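Local coordinates for 3-oxoacyl-[acyl-carrier protein] synthase (PDB 1UB7) that probably catalyses the first condensation of fatty acid synthesis, joining an acetyl unit from acetyl-CoA to malonyl-ACP, and works as a homodimer, at residues Gly3-Gly8 against Ala161-Lys166; Thr34-Lys39 against Gln247-Ile252; Phe86-Ala91 against Ala101-Leu106. All blocks are in the same frame, centred on the assembly; numbering follows the deposited sequence.

Contact 1: Gly3-Gly8 against Ala161-Lys166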
loop_
_atom_site.group_PDB
_atom_site.type_symbol
_atom_site.label_atom_id
_atom_site.label_comp_id
_atom_site.label_asym_id
_atom_site.label_seq_id
_atom_site.Cartn_x
_atom_site.Cartn_y
_atom_site.Cartn_z
ATOM N N GLY A 3 20.427 2.135 -3.960
ATOM C CA GLY A 3 20.360 3.484 -4.491
ATOM C C GLY A 3 19.454 3.545 -5.705
ATOM O O GLY A 3 18.860 2.533 -6.093
ATOM N N ILE A 4 19.343 4.732 -6.304
ATOM C CA ILE A 4 18.512 4.930 -7.483
ATOM C C ILE A 4 19.299 4.705 -8.772
ATOM O O ILE A 4 20.190 5.472 -9.114
ATOM C CB ILE A 4 17.893 6.339 -7.477
ATOM C CG1 ILE A 4 16.717 6.355 -6.502
ATOM C CG2 ILE A 4 17.430 6.733 -8.880
ATOM C CD1 ILE A 4 16.138 7.713 -6.261
ATOM N N LEU A 5 18.949 3.640 -9.484
ATOM C CA LEU A 5 19.612 3.276 -10.718
ATOM C C LEU A 5 19.047 3.976 -11.957
ATOM O O LEU A 5 19.742 4.114 -12.970
ATOM C CB LEU A 5 19.515 1.765 -10.911
ATOM C CG LEU A 5 19.923 0.870 -9.744
ATOM C CD1 LEU A 5 19.750 -0.584 -10.158
ATOM C CD2 LEU A 5 21.358 1.158 -9.329
ATOM N N ALA A 6 17.792 4.407 -11.894
ATOM C CA ALA A 6 17.164 5.064 -13.039
ATOM C C ALA A 6 15.995 5.913 -12.562
ATOM O O ALA A 6 15.415 5.642 -11.503
ATOM C CB ALA A 6 16.668 4.017 -14.040
ATOM N N LEU A 7 15.647 6.925 -13.356
ATOM C CA LEU A 7 14.563 7.845 -13.014
ATOM C C LEU A 7 13.886 8.371 -14.268
ATOM O O LEU A 7 14.518 8.513 -15.312
ATOM C CB LEU A 7 15.119 9.028 -12.214
ATOM C CG LEU A 7 14.270 10.300 -12.042
ATOM C CD1 LEU A 7 13.167 10.077 -11.004
ATOM C CD2 LEU A 7 15.176 11.450 -11.608
ATOM N N GLY A 8 12.595 8.656 -14.150
ATOM C CA GLY A 8 11.824 9.199 -15.252
ATOM C C GLY A 8 10.564 9.809 -14.657
ATOM O O GLY A 8 10.193 9.457 -13.535
ATOM N N ALA A 161 8.955 7.919 -11.457
ATOM C CA ALA A 161 9.392 6.562 -11.184
ATOM C C ALA A 161 10.892 6.447 -11.056
ATOM O O ALA A 161 11.661 7.202 -11.651
ATOM C CB ALA A 161 8.921 5.639 -12.288
ATOM N N ALA A 162 11.314 5.468 -10.287
ATOM C CA ALA A 162 12.727 5.241 -10.131
ATOM C C ALA A 162 12.944 3.758 -9.917
ATOM O O ALA A 162 12.056 3.047 -9.446
ATOM C CB ALA A 162 13.249 6.029 -8.942
ATOM N N VAL A 163 14.118 3.282 -10.273
ATOM C CA VAL A 163 14.407 1.883 -10.045
ATOM C C VAL A 163 15.379 1.882 -8.891
ATOM O O VAL A 163 16.387 2.585 -8.935
ATOM C CB VAL A 163 15.067 1.228 -11.263
ATOM C CG1 VAL A 163 15.636 -0.134 -10.878
ATOM C CG2 VAL A 163 14.049 1.075 -12.370
ATOM N N VAL A 164 15.068 1.132 -7.840
ATOM C CA VAL A 164 15.980 1.064 -6.707
ATOM C C VAL A 164 16.745 -0.261 -6.779
ATOM O O VAL A 164 16.154 -1.323 -7.012
ATOM C CB VAL A 164 15.210 1.180 -5.364
ATOM C CG1 VAL A 164 16.152 0.986 -4.205
ATOM C CG2 VAL A 164 14.545 2.548 -5.270
ATOM N N GLY A 165 18.062 -0.190 -6.604
ATOM C CA GLY A 165 18.885 -1.390 -6.652
ATOM C C GLY A 165 20.253 -1.204 -6.013
ATOM O O GLY A 165 20.564 -0.123 -5.501
ATOM N N LYS A 166 21.077 -2.252 -6.024
ATOM C CA LYS A 166 22.414 -2.149 -5.440
ATOM C C LYS A 166 23.249 -1.143 -6.221
ATOM O O LYS A 166 23.255 -1.168 -7.450
ATOM C CB LYS A 166 23.132 -3.504 -5.466
ATOM C CG LYS A 166 22.516 -4.587 -4.573
ATOM C CD LYS A 166 22.827 -4.399 -3.085
ATOM C CE LYS A 166 22.383 -5.624 -2.286
ATOM N NZ LYS A 166 22.834 -5.605 -0.862
#

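Contact 2: Thr34-Lys39 against Gln247-Ile252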
loop_
_atom_site.group_PDB
_atom_site.type_symbol
_atom_site.label_atom_id
_atom_site.label_comp_id
_atom_site.label_asym_id
_atom_site.label_seq_id
_atom_site.Cartn_x
_atom_site.Cartn_y
_atom_site.Cartn_z
ATOM N N THR A 34 0.697 34.371 -4.736
ATOM C CA THR A 34 1.300 34.765 -3.472
ATOM C C THR A 34 0.894 33.854 -2.313
ATOM O O THR A 34 1.624 33.720 -1.329
ATOM C CB THR A 34 0.953 36.236 -3.142
ATOM O OG1 THR A 34 -0.465 36.422 -3.218
ATOM C CG2 THR A 34 1.628 37.174 -4.135
ATOM N N ARG A 35 -0.259 33.211 -2.436
ATOM C CA ARG A 35 -0.728 32.329 -1.376
ATOM C C ARG A 35 -0.145 30.908 -1.484
ATOM O O ARG A 35 0.085 30.245 -0.471
ATOM C CB ARG A 35 -2.265 32.282 -1.393
ATOM C CG ARG A 35 -2.900 31.894 -0.061
ATOM C CD ARG A 35 -4.420 32.066 -0.085
ATOM N NE ARG A 35 -5.054 31.696 1.187
ATOM C CZ ARG A 35 -4.935 32.375 2.329
ATOM N NH1 ARG A 35 -4.202 33.481 2.382
ATOM N NH2 ARG A 35 -5.545 31.940 3.426
ATOM N N THR A 36 0.117 30.460 -2.711
ATOM C CA THR A 36 0.641 29.115 -2.956
ATOM C C THR A 36 1.923 29.096 -3.790
ATOM O O THR A 36 2.732 28.169 -3.688
ATOM C CB THR A 36 -0.390 28.292 -3.700
ATOM O OG1 THR A 36 -0.563 28.844 -5.011
ATOM C CG2 THR A 36 -1.718 28.332 -2.972
ATOM N N GLY A 37 2.083 30.114 -4.630
ATOM C CA GLY A 37 3.253 30.215 -5.480
ATOM C C GLY A 37 3.011 29.552 -6.817
ATOM O O GLY A 37 3.861 29.586 -7.702
ATOM N N ILE A 38 1.836 28.958 -6.978
ATOM C CA ILE A 38 1.514 28.258 -8.215
ATOM C C ILE A 38 0.999 29.160 -9.332
ATOM O O ILE A 38 0.133 30.010 -9.113
ATOM C CB ILE A 38 0.482 27.150 -7.948
ATOM C CG1 ILE A 38 0.984 26.259 -6.811
ATOM C CG2 ILE A 38 0.261 26.332 -9.204
ATOM C CD1 ILE A 38 -0.049 25.313 -6.260
ATOM N N LYS A 39 1.547 28.953 -10.529
ATOM C CA LYS A 39 1.174 29.713 -11.721
ATOM C C LYS A 39 0.386 28.839 -12.695
ATOM O O LYS A 39 -0.578 29.300 -13.310
ATOM C CB LYS A 39 2.425 30.263 -12.419
ATOM C CG LYS A 39 3.166 31.325 -11.621
ATOM C CD LYS A 39 4.461 31.738 -12.304
ATOM C CE LYS A 39 5.197 32.802 -11.504
ATOM N NZ LYS A 39 6.499 33.173 -12.137
ATOM N N GLN A 247 6.475 19.372 -3.265
ATOM C CA GLN A 247 6.082 20.638 -3.882
ATOM C C GLN A 247 4.609 20.908 -3.628
ATOM O O GLN A 247 3.783 20.750 -4.521
ATOM C CB GLN A 247 6.328 20.606 -5.392
ATOM C CG GLN A 247 7.764 20.311 -5.776
ATOM C CD GLN A 247 8.711 21.423 -5.388
ATOM O OE1 GLN A 247 8.626 22.533 -5.915
ATOM N NE2 GLN A 247 9.620 21.133 -4.465
ATOM N N ALA A 248 4.281 21.319 -2.410
ATOM C CA ALA A 248 2.894 21.604 -2.062
ATOM C C ALA A 248 2.596 23.106 -2.040
ATOM O O ALA A 248 1.569 23.559 -2.551
ATOM C CB ALA A 248 2.571 20.993 -0.707
ATOM N N ASN A 249 3.507 23.868 -1.446
ATOM C CA ASN A 249 3.343 25.307 -1.321
ATOM C C ASN A 249 4.691 26.022 -1.201
ATOM O O ASN A 249 5.548 25.647 -0.394
ATOM C CB ASN A 249 2.464 25.602 -0.100
ATOM C CG ASN A 249 2.389 27.075 0.225
ATOM O OD1 ASN A 249 3.313 27.647 0.806
ATOM N ND2 ASN A 249 1.283 27.704 -0.156
ATOM N N LEU A 250 4.870 27.061 -2.011
ATOM C CA LEU A 250 6.110 27.826 -2.015
ATOM C C LEU A 250 6.402 28.482 -0.659
ATOM O O LEU A 250 7.546 28.490 -0.206
ATOM C CB LEU A 250 6.061 28.884 -3.125
ATOM C CG LEU A 250 7.338 29.670 -3.436
ATOM C CD1 LEU A 250 8.460 28.738 -3.879
ATOM C CD2 LEU A 250 7.029 30.674 -4.529
ATOM N N ARG A 251 5.375 29.021 -0.005
ATOM C CA ARG A 251 5.570 29.660 1.296
ATOM C C ARG A 251 6.152 28.639 2.262
ATOM O O ARG A 251 7.086 28.939 3.012
ATOM C CB ARG A 251 4.238 30.189 1.852
ATOM C CG ARG A 251 3.454 31.071 0.881
ATOM C CD ARG A 251 4.323 32.189 0.324
ATOM N NE ARG A 251 4.065 32.412 -1.097
ATOM C CZ ARG A 251 4.954 32.923 -1.944
ATOM N NH1 ARG A 251 6.161 33.266 -1.511
ATOM N NH2 ARG A 251 4.644 33.072 -3.228
ATOM N N ILE A 252 5.594 27.430 2.221
ATOM C CA ILE A 252 6.018 26.331 3.080
ATOM C C ILE A 252 7.464 25.929 2.790
ATOM O O ILE A 252 8.259 25.706 3.707
ATOM C CB ILE A 252 5.080 25.101 2.900
ATOM C CG1 ILE A 252 3.638 25.496 3.258
ATOM C CG2 ILE A 252 5.568 23.927 3.760
ATOM C CD1 ILE A 252 2.639 24.355 3.265
#

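Contact 3: Phe86-Ala91 against Ala101-Leu106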
loop_
_atom_site.group_PDB
_atom_site.type_symbol
_atom_site.label_atom_id
_atom_site.label_comp_id
_atom_site.label_asym_id
_atom_site.label_seq_id
_atom_site.Cartn_x
_atom_site.Cartn_y
_atom_site.Cartn_z
ATOM N N PHE A 86 -9.121 -2.719 -6.434
ATOM C CA PHE A 86 -8.425 -3.886 -6.950
ATOM C C PHE A 86 -8.960 -4.075 -8.364
ATOM O O PHE A 86 -10.121 -3.796 -8.637
ATOM C CB PHE A 86 -8.641 -5.153 -6.090
ATOM C CG PHE A 86 -10.055 -5.354 -5.597
ATOM C CD1 PHE A 86 -10.553 -4.604 -4.523
ATOM C CD2 PHE A 86 -10.877 -6.326 -6.174
ATOM C CE1 PHE A 86 -11.851 -4.821 -4.027
ATOM C CE2 PHE A 86 -12.179 -6.555 -5.687
ATOM C CZ PHE A 86 -12.667 -5.801 -4.611
ATOM N N PRO A 87 -8.103 -4.499 -9.296
ATOM C CA PRO A 87 -6.686 -4.801 -9.069
ATOM C C PRO A 87 -5.903 -3.535 -8.701
ATOM O O PRO A 87 -6.356 -2.419 -8.966
ATOM C CB PRO A 87 -6.253 -5.378 -10.416
ATOM C CG PRO A 87 -7.053 -4.537 -11.383
ATOM C CD PRO A 87 -8.422 -4.506 -10.736
ATOM N N ASP A 88 -4.740 -3.701 -8.083
ATOM C CA ASP A 88 -3.942 -2.541 -7.738
ATOM C C ASP A 88 -3.245 -2.009 -8.989
ATOM O O ASP A 88 -3.031 -2.717 -9.965
ATOM C CB ASP A 88 -2.900 -2.875 -6.659
ATOM C CG ASP A 88 -2.030 -4.081 -7.021
ATOM O OD1 ASP A 88 -2.524 -5.211 -6.900
ATOM O OD2 ASP A 88 -0.861 -3.898 -7.421
ATOM N N THR A 89 -2.874 -0.750 -8.940
ATOM C CA THR A 89 -2.223 -0.112 -10.057
ATOM C C THR A 89 -0.837 -0.704 -10.304
ATOM O O THR A 89 -0.372 -0.703 -11.437
ATOM C CB THR A 89 -2.134 1.407 -9.795
ATOM O OG1 THR A 89 -3.428 1.872 -9.413
ATOM C CG2 THR A 89 -1.684 2.155 -11.028
ATOM N N ALA A 90 -0.171 -1.209 -9.264
ATOM C CA ALA A 90 1.166 -1.800 -9.468
ATOM C C ALA A 90 1.054 -3.034 -10.339
ATOM O O ALA A 90 1.909 -3.282 -11.182
ATOM C CB ALA A 90 1.832 -2.161 -8.151
ATOM N N ALA A 91 -0.013 -3.801 -10.155
ATOM C CA ALA A 91 -0.193 -4.989 -10.976
ATOM C C ALA A 91 -0.380 -4.580 -12.451
ATOM O O ALA A 91 0.118 -5.249 -13.353
ATOM C CB ALA A 91 -1.384 -5.786 -10.477
ATOM N N ALA A 101 7.257 -10.013 -11.638
ATOM C CA ALA A 101 7.421 -9.295 -10.370
ATOM C C ALA A 101 6.212 -9.231 -9.476
ATOM O O ALA A 101 5.077 -9.315 -9.956
ATOM C CB ALA A 101 7.877 -7.877 -10.669
ATOM N N PHE A 102 6.437 -9.082 -8.168
ATOM C CA PHE A 102 5.287 -8.946 -7.294
ATOM C C PHE A 102 4.927 -7.455 -7.323
ATOM O O PHE A 102 5.775 -6.618 -7.654
ATOM C CB PHE A 102 5.539 -9.470 -5.874
ATOM C CG PHE A 102 6.768 -8.928 -5.196
ATOM C CD1 PHE A 102 8.013 -9.540 -5.378
ATOM C CD2 PHE A 102 6.656 -7.933 -4.230
ATOM C CE1 PHE A 102 9.119 -9.181 -4.588
ATOM C CE2 PHE A 102 7.764 -7.565 -3.432
ATOM C CZ PHE A 102 8.987 -8.194 -3.613
ATOM N N ALA A 103 3.679 -7.124 -7.004
ATOM C CA ALA A 103 3.241 -5.735 -7.098
ATOM C C ALA A 103 2.161 -5.314 -6.114
ATOM O O ALA A 103 1.263 -6.086 -5.798
ATOM C CB ALA A 103 2.732 -5.471 -8.527
ATOM N N TYR A 104 2.242 -4.070 -5.650
ATOM C CA TYR A 104 1.225 -3.563 -4.762
ATOM C C TYR A 104 1.193 -2.043 -4.709
ATOM O O TYR A 104 2.175 -1.386 -5.030
ATOM C CB TYR A 104 1.439 -4.141 -3.373
ATOM C CG TYR A 104 2.620 -3.580 -2.610
ATOM C CD1 TYR A 104 2.524 -2.367 -1.930
ATOM C CD2 TYR A 104 3.803 -4.305 -2.493
ATOM C CE1 TYR A 104 3.579 -1.901 -1.142
ATOM C CE2 TYR A 104 4.862 -3.846 -1.711
ATOM C CZ TYR A 104 4.745 -2.653 -1.042
ATOM O OH TYR A 104 5.790 -2.215 -0.261
ATOM N N ASP A 105 0.051 -1.486 -4.321
ATOM C CA ASP A 105 -0.066 -0.030 -4.180
ATOM C C ASP A 105 0.175 0.316 -2.722
ATOM O O ASP A 105 -0.239 -0.413 -1.830
ATOM C CB ASP A 105 -1.464 0.482 -4.565
ATOM C CG ASP A 105 -1.744 0.340 -6.033
ATOM O OD1 ASP A 105 -0.769 0.108 -6.777
ATOM O OD2 ASP A 105 -2.921 0.463 -6.444
ATOM N N LEU A 106 0.845 1.434 -2.488
ATOM C CA LEU A 106 1.127 1.892 -1.145
ATOM C C LEU A 106 0.376 3.225 -0.911
ATOM O O LEU A 106 0.595 4.209 -1.627
ATOM C CB LEU A 106 2.644 2.070 -0.988
ATOM C CG LEU A 106 3.219 2.511 0.373
ATOM C CD1 LEU A 106 4.670 2.021 0.529
ATOM C CD2 LEU A 106 3.134 4.047 0.504
HETATM O O HOH W 1 -0.728 -6.923 -6.977
#

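Contact 1: Gly3-Gly8 against Ala161-Lys166
L5 leans its isobutyl group along the end of strand 158-165, with CD1 over the backbone of G165 at 3.7 Å from its CA, and CD2 turned to K166 O (3.5 Å). CG stands anti to its own carbonyl carbon (chi1 -50°), which swings both methyls across to the partner strand; a side chain at G165 would run into CD1. The strands are antiparallel, and near-helical backbone angles at L5 form a classic beta bulge: L5 and A6 together face V163, whose O accepts from L5 N (2.8 Å) while its N donates to A6 O (3.0 Å). On one face I4, L7, A162 and V164 lie together, I4 CG2 4.2 Å from A162 CB, and helix 112-125 covers A162 and V164. L7 places CG anti to its N, which brings CD1 against A161 O at 3.3 Å. On the other face A6 CB meets V163 CB at 4.2 Å, under L61 of helix 50-64. G3 and G165 exchange a pair of amide bonds, and G8 and A161 a second, more bent pair. Across this buried strand pair the polar bonding is thus all backbone to backbone, with small or aliphatic side chains filling both faces of the sheet.

Contact 2: Thr34-Lys39 against Gln247-Ile252
The N-terminus of helix 250-258, in the predicted ACP-binding region, docks on the C-terminal end of helix 29-35 through N249, its N-cap residue, which reaches R35. CG of N249 lies anti to the backbone N (chi1 172°), and the amide works in two directions. OD1 turns back to its own helix and takes I252 N at 2.7 Å, the capping bond, while ND2 gives its hydrogen to R35 O at 2.8 Å, meeting a lone pair in the carbonyl plane. R35 O also lies almost within the amide plane, so the two bonds together fix the amide's rotation. One residue on, L250 N donates to T36 O from above the carbonyl plane, 2.9 Å away and nearly straight (169°). R251, its chain bent at the second and third torsions, brings NE to T34 O in a weak bond; NH2 adds another weak one to V33 O. L250 CB rests 3.9 Å from G37 CA, where any side chain would collide with it, and positive phi at G37 (91°) also calls for glycine. T36 OG1 accepts from I38 N in an ST turn and is bonded to I32 O as well. A248 meanwhile sits beside N276 and H246, predicted active-site residues. A leucine in place of N249 would probably leave R35 O and I252 N without their mate and the helix start uncapped. Carbonyls at one helix end thus meet N-H groups at another's beginning, and the R251 guanidinium probably adds positive charge that suits the carbonyl end of helix 29-35.

Contact 3: Phe86-Ala91 against Ala101-Leu106
D105, on strand 102-107, holds the first turn of helix 89-96 with both oxygens of its carboxylate. OD2 takes T89 N at 2.8 Å and OD1 takes A90 N at 2.9 Å, each on the syn side and 19° out of the carboxylate plane. CG anti to the carbonyl carbon (chi1 -68°) sends the group off the strand towards the helix, where it crosses the T89 side chain at about a right angle. D88 is the N-cap: its CG occupies the crowded position between backbone N and carbonyl carbon (chi1 53°), folding the carboxylate back until OD2 receives A91 N at 2.9 Å, from well above the carboxylate plane. A water lies between D88 OD1 and A103 O, though its two distances are too short to be trusted as they stand. Between these polar groups A90 CB presses on A103 CB at 3.5 Å, closing helix on strand within the beta-alpha-beta unit of strand 72-78, helix 89-96 and strand 102-107. Y104 turns its ring away, to helix 112-125. The dimer interface is close by: F86 and D105 pair with an antiparallel strand of the second subunit, and A103 N bonds to Y115 OH of that subunit. Two buried carboxylates come within 4.1 Å (D88 OD2 to D105 OD1); the N-H groups of the helix start probably offset their mutual repulsion and favour the charged forms.

In the fold
Contacts 1 and 3 are both buried and belong to the same five-stranded sheet, at the strands outermost within this chain, 3-10 and 102-107, the latter continued by a strand of the second subunit. Contact 1 joins neighbouring strands within the sheet through main-chain bonds, whereas contact 3 fastens a helix to the sheet through one aspartate, D105, while a second, D88, caps that helix. Contact 2 sits across the centre of the chain, 28 and 32 Å from their centres, partly buried, and bears on the predicted ACP-binding region. Its polar bonds, like those of contact 3, gather at helix ends, but there side-chain amide and guanidinium groups meet carbonyls instead of carboxylates meeting amides.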